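Local atomic coordinates of protein-glutamine gamma-glutamyltransferase 2 (Pagrus major, PDB entry 1G0D), a protein that probably catalyses the calcium-dependent joining of peptide-bound glutamine to lysine side chains or other primary amines, thereby cross-linking or aminating proteins. Residues Gln38-Thr43 against Leu95-Pro100; Met508-Val513 against Met542-Asp547; Ser583-Leu588 against Val605-Pro610; Gly626-Thr631 against Arg659-Asp664. All coordinates share one frame; numbering follows the deposited sequence.

From the N terminus, the four contacts follow one another in series, none nested in or crossing another. Interaction 1 closes a 51-residue excursion within the N-terminal domain by pairing neighbouring strands 40-46 and 92-98. Interaction 2, its centre about 65 Å from that of interaction 1, closes a 28-residue excursion and brings two sheets of the first C-terminal barrel face to face. Interaction 3 closes a 16-residue excursion where the chain enters the last, immunoglobulin-like domain. Interaction 4 closes one of 27 residues there, setting residues 626-628 against strand 659-666. Interactions 3 and 4 touch, with L587 CD1 3.5 Å from V663 CG1, whereas interactions 2 and 3 approach to about 7 Å between nearest atoms.

Interaction 1: Gln38-Thr43 against Leu95-Pro100; sequences QPFSIT and LTLHSP
F40 and L97 form a hydrogen-bonded antiparallel pair: F40 N reaches L97 O at 2.9 Å, in the carbonyl plane, and L97 N returns to F40 O at 2.7 Å. I42 and L95, the next hydrogen-bonded pair along the strands, repeat the pattern with nearly straight bonds, their N-H...O angles 170° and 172°. All four amides and all four carbonyls of these residues are thus satisfied across the contact. Between them lies the non-hydrogen-bonded pair S41 and T96, whose hydroxyls OG and OG1 meet at a long 3.3 Å; S41 O accepts a hydrogen bond from N18 ND2. Where the strands part, a water donates to Q38 O and accepts from S99 OG (2.8 Å), a hydroxyl also bound to G37 N, while Q38 NE2 is hydrogen-bonded to A21 O. The F40 ring, its CG between backbone N and carbonyl carbon (chi1 56°), meets the F130 ring and folds over L97, whose CB sits 3.7 Å from the F40 centroid in a CH-pi contact. An alanine here would remove that ring and is likely to leave L97 CB and F130 without their aromatic partner. P39 CB lies over the H98 ring, which also stacks with W83. Backbone bonds thus fix the register of the two inner strands of a four-stranded antiparallel sheet in the N-terminal domain, the hydroxyls add a weaker polar link, and F40, I42, L95 and L97 make one face apolar.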
loop_
_atom_site.group_PDB
_atom_site.type_symbol
_atom_site.label_atom_id
_atom_site.label_comp_id
_atom_site.label_asym_id
_atom_site.label_seq_id
_atom_site.Cartn_x
_atom_site.Cartn_y
_atom_site.Cartn_z
ATOM N N GLN A 38 -15.773 0.705 -23.498
ATOM C CA GLN A 38 -17.186 0.397 -23.246
ATOM C C GLN A 38 -18.034 1.613 -23.671
ATOM O O GLN A 38 -17.793 2.739 -23.243
ATOM C CB GLN A 38 -17.361 0.109 -21.756
ATOM C CG GLN A 38 -18.727 -0.373 -21.349
ATOM C CD GLN A 38 -18.837 -0.624 -19.857
ATOM O OE1 GLN A 38 -17.886 -1.093 -19.239
ATOM N NE2 GLN A 38 -20.003 -0.303 -19.266
ATOM N N PRO A 39 -19.071 1.392 -24.479
ATOM C CA PRO A 39 -19.904 2.499 -24.935
ATOM C C PRO A 39 -20.766 3.160 -23.893
ATOM O O PRO A 39 -21.110 2.548 -22.886
ATOM C CB PRO A 39 -20.757 1.865 -26.020
ATOM C CG PRO A 39 -20.911 0.460 -25.555
ATOM C CD PRO A 39 -19.559 0.105 -24.984
ATOM N N PHE A 40 -21.112 4.423 -24.135
ATOM C CA PHE A 40 -21.994 5.134 -23.227
ATOM C C PHE A 40 -23.039 5.925 -24.038
ATOM O O PHE A 40 -22.754 6.348 -25.150
ATOM C CB PHE A 40 -21.196 6.000 -22.205
ATOM C CG PHE A 40 -20.222 7.018 -22.798
ATOM C CD1 PHE A 40 -18.950 6.642 -23.212
ATOM C CD2 PHE A 40 -20.563 8.376 -22.871
ATOM C CE1 PHE A 40 -18.031 7.605 -23.698
ATOM C CE2 PHE A 40 -19.664 9.328 -23.347
ATOM C CZ PHE A 40 -18.397 8.932 -23.761
ATOM N N SER A 41 -24.266 6.073 -23.524
ATOM C CA SER A 41 -25.316 6.785 -24.268
ATOM C C SER A 41 -25.853 8.024 -23.584
ATOM O O SER A 41 -26.259 7.981 -22.431
ATOM C CB SER A 41 -26.493 5.869 -24.538
ATOM O OG SER A 41 -26.050 4.665 -25.091
ATOM N N ILE A 42 -25.889 9.117 -24.327
ATOM C CA ILE A 42 -26.357 10.387 -23.811
ATOM C C ILE A 42 -27.426 10.849 -24.778
ATOM O O ILE A 42 -27.538 10.290 -25.859
ATOM C CB ILE A 42 -25.166 11.410 -23.749
ATOM C CG1 ILE A 42 -24.661 11.740 -25.159
ATOM C CG2 ILE A 42 -23.971 10.792 -22.925
ATOM C CD1 ILE A 42 -23.876 13.057 -25.265
ATOM N N THR A 43 -28.218 11.846 -24.413
ATOM C CA THR A 43 -29.261 12.327 -25.319
ATOM C C THR A 43 -29.215 13.826 -25.569
ATOM O O THR A 43 -28.778 14.584 -24.726
ATOM C CB THR A 43 -30.648 12.045 -24.780
ATOM O OG1 THR A 43 -30.665 12.287 -23.362
ATOM C CG2 THR A 43 -31.042 10.627 -25.082
ATOM N N LEU A 95 -27.323 9.443 -28.586
ATOM C CA LEU A 95 -25.983 9.406 -29.115
ATOM C C LEU A 95 -25.193 8.407 -28.301
ATOM O O LEU A 95 -24.963 8.626 -27.129
ATOM C CB LEU A 95 -25.362 10.785 -28.959
ATOM C CG LEU A 95 -25.184 11.860 -30.046
ATOM C CD1 LEU A 95 -25.905 11.582 -31.382
ATOM C CD2 LEU A 95 -25.673 13.132 -29.425
ATOM N N THR A 96 -24.798 7.296 -28.907
ATOM C CA THR A 96 -24.005 6.298 -28.196
ATOM C C THR A 96 -22.552 6.490 -28.579
ATOM O O THR A 96 -22.194 6.275 -29.732
ATOM C CB THR A 96 -24.409 4.898 -28.588
ATOM O OG1 THR A 96 -25.809 4.740 -28.357
ATOM C CG2 THR A 96 -23.640 3.892 -27.773
ATOM N N LEU A 97 -21.724 6.904 -27.623
ATOM C CA LEU A 97 -20.306 7.135 -27.884
ATOM C C LEU A 97 -19.576 5.843 -27.634
ATOM O O LEU A 97 -19.801 5.179 -26.621
ATOM C CB LEU A 97 -19.720 8.202 -26.955
ATOM C CG LEU A 97 -19.850 9.733 -27.074
ATOM C CD1 LEU A 97 -18.697 10.204 -27.873
ATOM C CD2 LEU A 97 -21.161 10.173 -27.689
ATOM N N HIS A 98 -18.706 5.494 -28.570
ATOM C CA HIS A 98 -17.877 4.286 -28.481
ATOM C C HIS A 98 -16.405 4.733 -28.357
ATOM O O HIS A 98 -15.889 5.439 -29.203
ATOM C CB HIS A 98 -18.048 3.427 -29.740
ATOM C CG HIS A 98 -19.342 2.682 -29.799
ATOM N ND1 HIS A 98 -19.505 1.428 -29.248
ATOM C CD2 HIS A 98 -20.539 3.020 -30.336
ATOM C CE1 HIS A 98 -20.748 1.028 -29.444
ATOM N NE2 HIS A 98 -21.396 1.975 -30.102
ATOM N N SER A 99 -15.729 4.329 -27.302
ATOM C CA SER A 99 -14.363 4.762 -27.116
ATOM C C SER A 99 -13.445 3.588 -27.293
ATOM O O SER A 99 -13.836 2.471 -26.990
ATOM C CB SER A 99 -14.178 5.310 -25.693
ATOM O OG SER A 99 -14.122 4.267 -24.719
ATOM N N PRO A 100 -12.212 3.819 -27.788
ATOM C CA PRO A 100 -11.290 2.684 -27.952
ATOM C C PRO A 100 -10.853 2.182 -26.574
ATOM O O PRO A 100 -10.994 2.889 -25.575
ATOM C CB PRO A 100 -10.117 3.271 -28.734
ATOM C CG PRO A 100 -10.165 4.761 -28.448
ATOM C CD PRO A 100 -11.617 5.098 -28.219
HETATM O O HOH W 1 -16.077 4.762 -22.797
#

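Interaction 2: Met508-Val513 against Met542-Asp547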
loop_
_atom_site.group_PDB
_atom_site.type_symbol
_atom_site.label_atom_id
_atom_site.label_comp_id
_atom_site.label_asym_id
_atom_site.label_seq_id
_atom_site.Cartn_x
_atom_site.Cartn_y
_atom_site.Cartn_z
ATOM N N MET A 508 23.805 -12.968 25.035
ATOM C CA MET A 508 22.446 -12.527 24.718
ATOM C C MET A 508 22.287 -11.030 24.912
ATOM O O MET A 508 22.789 -10.475 25.884
ATOM C CB MET A 508 21.441 -13.221 25.613
ATOM C CG MET A 508 21.792 -14.619 25.946
ATOM S SD MET A 508 20.738 -15.043 27.323
ATOM C CE MET A 508 21.913 -15.788 28.483
ATOM N N LEU A 509 21.614 -10.362 23.984
ATOM C CA LEU A 509 21.377 -8.925 24.109
ATOM C C LEU A 509 19.943 -8.639 23.774
ATOM O O LEU A 509 19.323 -9.347 23.007
ATOM C CB LEU A 509 22.181 -8.091 23.120
ATOM C CG LEU A 509 23.581 -8.294 22.554
ATOM C CD1 LEU A 509 23.714 -9.601 21.766
ATOM C CD2 LEU A 509 23.837 -7.069 21.642
ATOM N N ALA A 510 19.426 -7.556 24.307
ATOM C CA ALA A 510 18.071 -7.175 24.024
ATOM C C ALA A 510 18.141 -5.661 23.859
ATOM O O ALA A 510 18.494 -4.942 24.800
ATOM C CB ALA A 510 17.196 -7.565 25.171
ATOM N N MET A 511 17.837 -5.183 22.654
ATOM C CA MET A 511 17.893 -3.754 22.359
ATOM C C MET A 511 16.608 -3.353 21.687
ATOM O O MET A 511 16.031 -4.156 20.979
ATOM C CB MET A 511 19.026 -3.472 21.394
ATOM C CG MET A 511 18.628 -3.738 19.966
ATOM S SD MET A 511 19.994 -4.291 18.929
ATOM C CE MET A 511 20.668 -5.554 20.042
ATOM N N ALA A 512 16.169 -2.115 21.895
ATOM C CA ALA A 512 14.948 -1.638 21.255
ATOM C C ALA A 512 15.284 -1.416 19.776
ATOM O O ALA A 512 16.454 -1.211 19.416
ATOM C CB ALA A 512 14.481 -0.352 21.890
ATOM N N VAL A 513 14.264 -1.453 18.923
ATOM C CA VAL A 513 14.454 -1.318 17.473
ATOM C C VAL A 513 13.234 -0.653 16.788
ATOM O O VAL A 513 12.167 -0.456 17.422
ATOM C CB VAL A 513 14.669 -2.734 16.905
ATOM C CG1 VAL A 513 13.502 -3.134 16.072
ATOM C CG2 VAL A 513 15.960 -2.831 16.144
ATOM N N MET A 542 15.842 -14.200 30.019
ATOM C CA MET A 542 16.230 -12.811 30.071
ATOM C C MET A 542 14.968 -12.078 30.418
ATOM O O MET A 542 13.995 -12.154 29.690
ATOM C CB MET A 542 16.741 -12.360 28.712
ATOM C CG MET A 542 17.068 -10.874 28.610
ATOM S SD MET A 542 17.967 -10.511 27.070
ATOM C CE MET A 542 18.060 -12.186 26.326
ATOM N N ARG A 543 14.965 -11.377 31.538
ATOM C CA ARG A 543 13.768 -10.665 31.915
ATOM C C ARG A 543 13.845 -9.218 31.559
ATOM O O ARG A 543 14.677 -8.487 32.094
ATOM C CB ARG A 543 13.504 -10.788 33.405
ATOM C CG ARG A 543 12.267 -10.036 33.864
ATOM C CD ARG A 543 11.665 -10.677 35.103
ATOM N NE ARG A 543 10.420 -10.026 35.486
ATOM C CZ ARG A 543 9.207 -10.493 35.190
ATOM N NH1 ARG A 543 9.070 -11.621 34.501
ATOM N NH2 ARG A 543 8.126 -9.832 35.592
ATOM N N LEU A 544 12.978 -8.816 30.635
ATOM C CA LEU A 544 12.892 -7.433 30.194
ATOM C C LEU A 544 11.804 -6.776 31.056
ATOM O O LEU A 544 10.785 -7.414 31.338
ATOM C CB LEU A 544 12.528 -7.402 28.714
ATOM C CG LEU A 544 13.638 -7.598 27.677
ATOM C CD1 LEU A 544 14.865 -6.803 28.033
ATOM C CD2 LEU A 544 13.973 -9.038 27.601
ATOM N N HIS A 545 12.029 -5.519 31.474
ATOM C CA HIS A 545 11.096 -4.778 32.344
ATOM C C HIS A 545 10.591 -3.488 31.747
ATOM O O HIS A 545 11.321 -2.768 31.081
ATOM C CB HIS A 545 11.754 -4.413 33.665
ATOM C CG HIS A 545 12.281 -5.586 34.414
ATOM N ND1 HIS A 545 13.535 -6.109 34.187
ATOM C CD2 HIS A 545 11.733 -6.332 35.398
ATOM C CE1 HIS A 545 13.738 -7.127 35.002
ATOM N NE2 HIS A 545 12.659 -7.283 35.749
ATOM N N TYR A 546 9.349 -3.166 32.056
ATOM C CA TYR A 546 8.754 -1.985 31.506
ATOM C C TYR A 546 9.531 -0.720 31.699
ATOM O O TYR A 546 9.855 -0.060 30.726
ATOM C CB TYR A 546 7.355 -1.783 32.055
ATOM C CG TYR A 546 6.720 -0.539 31.507
ATOM C CD1 TYR A 546 6.479 -0.401 30.142
ATOM C CD2 TYR A 546 6.353 0.508 32.346
ATOM C CE1 TYR A 546 5.886 0.746 29.625
ATOM C CE2 TYR A 546 5.754 1.677 31.833
ATOM C CZ TYR A 546 5.528 1.781 30.474
ATOM O OH TYR A 546 4.971 2.924 29.957
ATOM N N ASP A 547 9.841 -0.375 32.941
ATOM C CA ASP A 547 10.545 0.881 33.226
ATOM C C ASP A 547 11.908 0.967 32.583
ATOM O O ASP A 547 12.508 2.034 32.543
ATOM C CB ASP A 547 10.668 1.098 34.726
ATOM C CG ASP A 547 10.576 -0.195 35.502
ATOM O OD1 ASP A 547 11.624 -0.673 36.003
ATOM O OD2 ASP A 547 9.450 -0.736 35.605
#
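M542 takes the largest share of this contact, laying its thioether against M508 and A510 of the facing strand. M542 CE rests 3.6 Å from M508 CB and also comes 4.0 Å from M508 SD; the two chains run antiparallel alongside one another. M542 SD sits just as close to A510, at 3.6 Å from its CB, and comes within 4.3 Å of L509 C. The M542 chain leaves the backbone extended, with CG anti to N (chi1 175°) and chi2 likewise near trans, which carries the sulfur across the gap; the bend comes at the last torsion and turns CE toward M508.

The purely aliphatic part is smaller. A510 CB also meets L544 CD1, 3.8 Å away, and is therefore touched by both the sulfur of one residue and a methyl of the other.

Polar groups play no part between the segments; they act at the margins. R543, at the surface, forms a salt bridge with D489, and the hydroxyl of Y546 is hydrogen-bonded to R669. The side chains of M542 and L544 lie about 7 and 6 Å from those of I477 and I580, residues assigned to GTP binding by similarity. The axes of strands 508-513 and 542-544 run 9.1 Å apart at an angle of 16°, in two different sheets, an arrangement typical of face-to-face packing in a beta sandwich, here the core of the first C-terminal barrel of a transglutaminase.

Interaction 3: Ser583-Leu588 against Val605-Pro610; sequences STPELL and VSFTNP
L588 and S606 are joined by two backbone hydrogen bonds as an antiparallel hydrogen-bonded pair. L588 N donates to S606 O at 3.1 Å with an N-H...O angle of 158°; the return bond from S606 N to L588 O has the same length but is more bent, at 137°. At L588 O this bond is supplemented by a weaker CA-H...O contact from V605 CA. Beside the pair, S606 OG touches L588 CB only loosely.

Packing takes over as the chain runs back from L588. L587, with CG anti to its carbonyl carbon (chi1 -57°), turns its two methyls to different neighbours: CD1 lies alongside V605 CG2, the two side chains pointing the same way, and CD2 reaches F607 CB at 3.9 Å. F607 is the next station. P585 CG presses on its ring at CD1 (3.4 Å), coming at a slant, while P585 CD meets P610 CG at 3.7 Å, the two proline side chains running roughly perpendicular. With a serine in place of F607, the ring would be gone, and P585 and L587 would probably be left facing a gap between them.

Outward from the contact, the F607 ring meets that of F665 on strand 659-666 and touches L615 and L670. Strand 644-651 flanks strand 601-608 on the side away from the paired L588, bonding to the backbone of V605 and F607. The backbone of L587 bonds with K674 of strand 673-682 in one sheet, and L588 pairs with strand 601-608 of the other, so the segment passes from one sheet to the other.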
loop_
_atom_site.group_PDB
_atom_site.type_symbol
_atom_site.label_atom_id
_atom_site.label_comp_id
_atom_site.label_asym_id
_atom_site.label_seq_id
_atom_site.Cartn_x
_atom_site.Cartn_y
_atom_site.Cartn_z
ATOM N N SER A 583 2.410 -5.934 22.349
ATOM C CA SER A 583 1.040 -5.526 21.986
ATOM C C SER A 583 0.394 -4.355 22.696
ATOM O O SER A 583 0.735 -4.056 23.824
ATOM C CB SER A 583 0.068 -6.723 22.091
ATOM O OG SER A 583 0.315 -7.595 23.182
ATOM N N THR A 584 -0.546 -3.690 22.020
ATOM C CA THR A 584 -1.295 -2.586 22.618
ATOM C C THR A 584 -2.717 -3.130 22.795
ATOM O O THR A 584 -3.115 -4.080 22.117
ATOM C CB THR A 584 -1.320 -1.331 21.738
ATOM O OG1 THR A 584 -1.508 -1.709 20.372
ATOM C CG2 THR A 584 -0.007 -0.554 21.877
ATOM N N PRO A 585 -3.502 -2.548 23.708
ATOM C CA PRO A 585 -4.844 -3.124 23.837
ATOM C C PRO A 585 -5.632 -2.963 22.559
ATOM O O PRO A 585 -5.346 -2.061 21.774
ATOM C CB PRO A 585 -5.463 -2.360 25.010
ATOM C CG PRO A 585 -4.668 -1.076 25.120
ATOM C CD PRO A 585 -3.287 -1.394 24.601
ATOM N N GLU A 586 -6.605 -3.852 22.350
ATOM C CA GLU A 586 -7.459 -3.804 21.174
ATOM C C GLU A 586 -8.805 -3.143 21.428
ATOM O O GLU A 586 -9.624 -3.658 22.184
ATOM C CB GLU A 586 -7.714 -5.185 20.624
ATOM C CG GLU A 586 -8.187 -5.076 19.195
ATOM C CD GLU A 586 -8.939 -6.290 18.710
ATOM O OE1 GLU A 586 -8.671 -7.406 19.242
ATOM O OE2 GLU A 586 -9.790 -6.110 17.791
ATOM N N LEU A 587 -9.035 -2.021 20.756
ATOM C CA LEU A 587 -10.264 -1.259 20.928
ATOM C C LEU A 587 -11.505 -2.097 20.691
ATOM O O LEU A 587 -11.525 -2.949 19.808
ATOM C CB LEU A 587 -10.287 -0.025 19.987
ATOM C CG LEU A 587 -9.129 0.994 20.076
ATOM C CD1 LEU A 587 -9.410 2.263 19.232
ATOM C CD2 LEU A 587 -8.931 1.362 21.539
ATOM N N LEU A 588 -12.526 -1.845 21.512
ATOM C CA LEU A 588 -13.831 -2.489 21.421
ATOM C C LEU A 588 -14.685 -1.485 20.705
ATOM O O LEU A 588 -15.095 -0.452 21.280
ATOM C CB LEU A 588 -14.431 -2.707 22.790
ATOM C CG LEU A 588 -15.364 -3.897 22.977
ATOM C CD1 LEU A 588 -16.447 -3.479 23.903
ATOM C CD2 LEU A 588 -15.924 -4.352 21.681
ATOM N N VAL A 605 -16.663 3.186 21.320
ATOM C CA VAL A 605 -15.342 2.592 21.417
ATOM C C VAL A 605 -14.875 2.677 22.869
ATOM O O VAL A 605 -15.173 3.637 23.569
ATOM C CB VAL A 605 -14.368 3.268 20.404
ATOM C CG1 VAL A 605 -14.750 4.704 20.206
ATOM C CG2 VAL A 605 -12.938 3.063 20.826
ATOM N N SER A 606 -14.183 1.639 23.328
ATOM C CA SER A 606 -13.727 1.580 24.711
ATOM C C SER A 606 -12.531 0.654 24.950
ATOM O O SER A 606 -12.384 -0.352 24.275
ATOM C CB SER A 606 -14.881 1.079 25.574
ATOM O OG SER A 606 -14.743 -0.306 25.872
ATOM N N PHE A 607 -11.683 0.979 25.923
ATOM C CA PHE A 607 -10.540 0.119 26.260
ATOM C C PHE A 607 -10.076 0.384 27.687
ATOM O O PHE A 607 -10.603 1.252 28.367
ATOM C CB PHE A 607 -9.379 0.270 25.227
ATOM C CG PHE A 607 -8.367 1.361 25.540
ATOM C CD1 PHE A 607 -7.128 1.039 26.088
ATOM C CD2 PHE A 607 -8.620 2.693 25.202
ATOM C CE1 PHE A 607 -6.154 2.017 26.293
ATOM C CE2 PHE A 607 -7.654 3.683 25.402
ATOM C CZ PHE A 607 -6.413 3.334 25.951
ATOM N N THR A 608 -9.120 -0.406 28.151
ATOM C CA THR A 608 -8.591 -0.248 29.495
ATOM C C THR A 608 -7.104 0.038 29.465
ATOM O O THR A 608 -6.342 -0.717 28.898
ATOM C CB THR A 608 -8.806 -1.527 30.340
ATOM O OG1 THR A 608 -10.195 -1.676 30.656
ATOM C CG2 THR A 608 -8.032 -1.435 31.633
ATOM N N ASN A 609 -6.698 1.136 30.077
ATOM C CA ASN A 609 -5.292 1.497 30.159
ATOM C C ASN A 609 -4.458 0.332 30.733
ATOM O O ASN A 609 -4.629 -0.046 31.880
ATOM C CB ASN A 609 -5.169 2.707 31.069
ATOM C CG ASN A 609 -3.772 3.231 31.151
ATOM O OD1 ASN A 609 -2.862 2.689 30.530
ATOM N ND2 ASN A 609 -3.586 4.300 31.926
ATOM N N PRO A 610 -3.570 -0.271 29.929
ATOM C CA PRO A 610 -2.743 -1.383 30.424
ATOM C C PRO A 610 -1.468 -0.825 31.093
ATOM O O PRO A 610 -0.629 -1.560 31.634
ATOM C CB PRO A 610 -2.402 -2.151 29.155
ATOM C CG PRO A 610 -2.231 -1.072 28.160
ATOM C CD PRO A 610 -3.264 0.015 28.519
#

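Interaction 4: Gly626-Thr631 against Arg659-Asp664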
loop_
_atom_site.group_PDB
_atom_site.type_symbol
_atom_site.label_atom_id
_atom_site.label_comp_id
_atom_site.label_asym_id
_atom_site.label_seq_id
_atom_site.Cartn_x
_atom_site.Cartn_y
_atom_site.Cartn_z
ATOM N N GLY A 626 -17.811 5.022 3.097
ATOM C CA GLY A 626 -19.250 4.843 3.134
ATOM C C GLY A 626 -19.948 5.033 4.466
ATOM O O GLY A 626 -21.179 5.072 4.496
ATOM N N LEU A 627 -19.189 5.127 5.564
ATOM C CA LEU A 627 -19.745 5.350 6.920
ATOM C C LEU A 627 -19.476 6.820 7.341
ATOM O O LEU A 627 -20.412 7.587 7.542
ATOM C CB LEU A 627 -19.122 4.391 7.947
ATOM C CG LEU A 627 -19.474 2.900 7.847
ATOM C CD1 LEU A 627 -19.036 2.149 9.122
ATOM C CD2 LEU A 627 -20.974 2.758 7.623
ATOM N N LEU A 628 -18.203 7.201 7.506
ATOM C CA LEU A 628 -17.834 8.583 7.821
ATOM C C LEU A 628 -16.407 8.942 7.497
ATOM O O LEU A 628 -15.520 8.091 7.417
ATOM C CB LEU A 628 -18.059 8.960 9.276
ATOM C CG LEU A 628 -17.787 8.167 10.554
ATOM C CD1 LEU A 628 -16.394 7.819 10.724
ATOM C CD2 LEU A 628 -18.163 9.034 11.738
ATOM N N SER A 629 -16.187 10.222 7.289
ATOM C CA SER A 629 -14.833 10.710 7.050
ATOM C C SER A 629 -14.109 10.875 8.414
ATOM O O SER A 629 -14.749 11.180 9.423
ATOM C CB SER A 629 -14.929 12.023 6.331
ATOM O OG SER A 629 -16.256 12.152 5.875
ATOM N N ALA A 630 -12.796 10.661 8.455
ATOM C CA ALA A 630 -12.064 10.748 9.722
ATOM C C ALA A 630 -12.662 11.789 10.653
ATOM O O ALA A 630 -12.852 12.948 10.281
ATOM C CB ALA A 630 -10.649 11.069 9.474
ATOM N N THR A 631 -12.952 11.365 11.875
ATOM C CA THR A 631 -13.563 12.234 12.864
ATOM C C THR A 631 -12.931 12.003 14.214
ATOM O O THR A 631 -12.723 10.864 14.595
ATOM C CB THR A 631 -15.032 11.926 12.962
ATOM O OG1 THR A 631 -15.649 12.182 11.694
ATOM C CG2 THR A 631 -15.665 12.767 14.024
ATOM N N ARG A 659 -19.907 -2.456 5.427
ATOM C CA ARG A 659 -18.833 -1.512 5.607
ATOM C C ARG A 659 -18.058 -1.781 6.867
ATOM O O ARG A 659 -18.504 -2.514 7.742
ATOM C CB ARG A 659 -19.425 -0.110 5.605
ATOM C CG ARG A 659 -20.591 0.036 4.640
ATOM C CD ARG A 659 -20.669 1.427 4.061
ATOM N NE ARG A 659 -20.957 1.429 2.634
ATOM C CZ ARG A 659 -20.041 1.300 1.675
ATOM N NH1 ARG A 659 -20.398 1.312 0.401
ATOM N NH2 ARG A 659 -18.769 1.156 1.978
ATOM N N LYS A 660 -16.869 -1.207 6.930
ATOM C CA LYS A 660 -15.971 -1.388 8.068
ATOM C C LYS A 660 -15.643 -0.031 8.749
ATOM O O LYS A 660 -15.322 0.975 8.064
ATOM C CB LYS A 660 -14.698 -2.099 7.577
ATOM C CG LYS A 660 -14.968 -3.431 6.883
ATOM C CD LYS A 660 -14.496 -4.593 7.747
ATOM C CE LYS A 660 -15.229 -5.898 7.456
ATOM N NZ LYS A 660 -15.308 -6.087 5.988
ATOM N N LEU A 661 -15.778 0.008 10.081
ATOM C CA LEU A 661 -15.522 1.233 10.840
ATOM C C LEU A 661 -14.186 1.044 11.478
ATOM O O LEU A 661 -13.948 0.036 12.168
ATOM C CB LEU A 661 -16.597 1.475 11.892
ATOM C CG LEU A 661 -16.447 2.759 12.698
ATOM C CD1 LEU A 661 -16.526 3.986 11.809
ATOM C CD2 LEU A 661 -17.527 2.779 13.778
ATOM N N LEU A 662 -13.309 2.008 11.197
ATOM C CA LEU A 662 -11.923 1.993 11.681
ATOM C C LEU A 662 -11.658 3.049 12.762
ATOM O O LEU A 662 -12.159 4.176 12.708
ATOM C CB LEU A 662 -10.947 2.207 10.511
ATOM C CG LEU A 662 -10.708 1.098 9.489
ATOM C CD1 LEU A 662 -11.996 0.627 8.844
ATOM C CD2 LEU A 662 -9.832 1.659 8.425
ATOM N N VAL A 663 -10.881 2.664 13.765
ATOM C CA VAL A 663 -10.562 3.574 14.838
ATOM C C VAL A 663 -9.116 3.467 15.334
ATOM O O VAL A 663 -8.536 2.375 15.477
ATOM C CB VAL A 663 -11.541 3.365 16.023
ATOM C CG1 VAL A 663 -11.246 4.347 17.122
ATOM C CG2 VAL A 663 -12.961 3.547 15.547
ATOM N N ASP A 664 -8.553 4.649 15.569
ATOM C CA ASP A 664 -7.218 4.825 16.089
ATOM C C ASP A 664 -7.238 5.616 17.422
ATOM O O ASP A 664 -8.031 6.539 17.610
ATOM C CB ASP A 664 -6.384 5.582 15.066
ATOM C CG ASP A 664 -5.061 6.037 15.628
ATOM O OD1 ASP A 664 -4.112 5.215 15.677
ATOM O OD2 ASP A 664 -4.970 7.216 16.038
#
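The guanidinium of R659 lies against G626, whose CA sits over one of its faces, 3.9 Å from CZ. Its nitrogens are held weakly: NE by R655 O, NH1 by T656 O and NH2 by A625 O, and E26 adds a long ion pair to NH1. The bent chain, turned at chi2 and chi3, curls the group back over the glycine, and R659 CD closes to 3.7 Å on G626 C. With no side chain, G626 lets the guanidinium lie close over its CA; G626 N meanwhile bonds to E181 OE2.

Beyond this the contact is apolar. L627 reaches between the strand's side chains, with CG 3.8 Å from R659 CB. It lies nearly perpendicular to L661, with L627 CD1 3.8 Å from L661 CB. L661, with CG anti to the backbone N (chi1 -178°), sends CD1 on to L628 CD1 at 4.0 Å.

Within 626-631 itself, an internal hydrogen bond of 2.6 Å from T631 OG1 to S629 O marks the corner of the chain. L627 and L628 form a classic beta bulge against the end of strand 619-624. L627 and L628 also touch F651 of strand 644-651, and strand 659-666 pairs with strand 673-682 through the backbones of R659 and L661, placing the cluster inside the immunoglobulin-like domain between its two sheets.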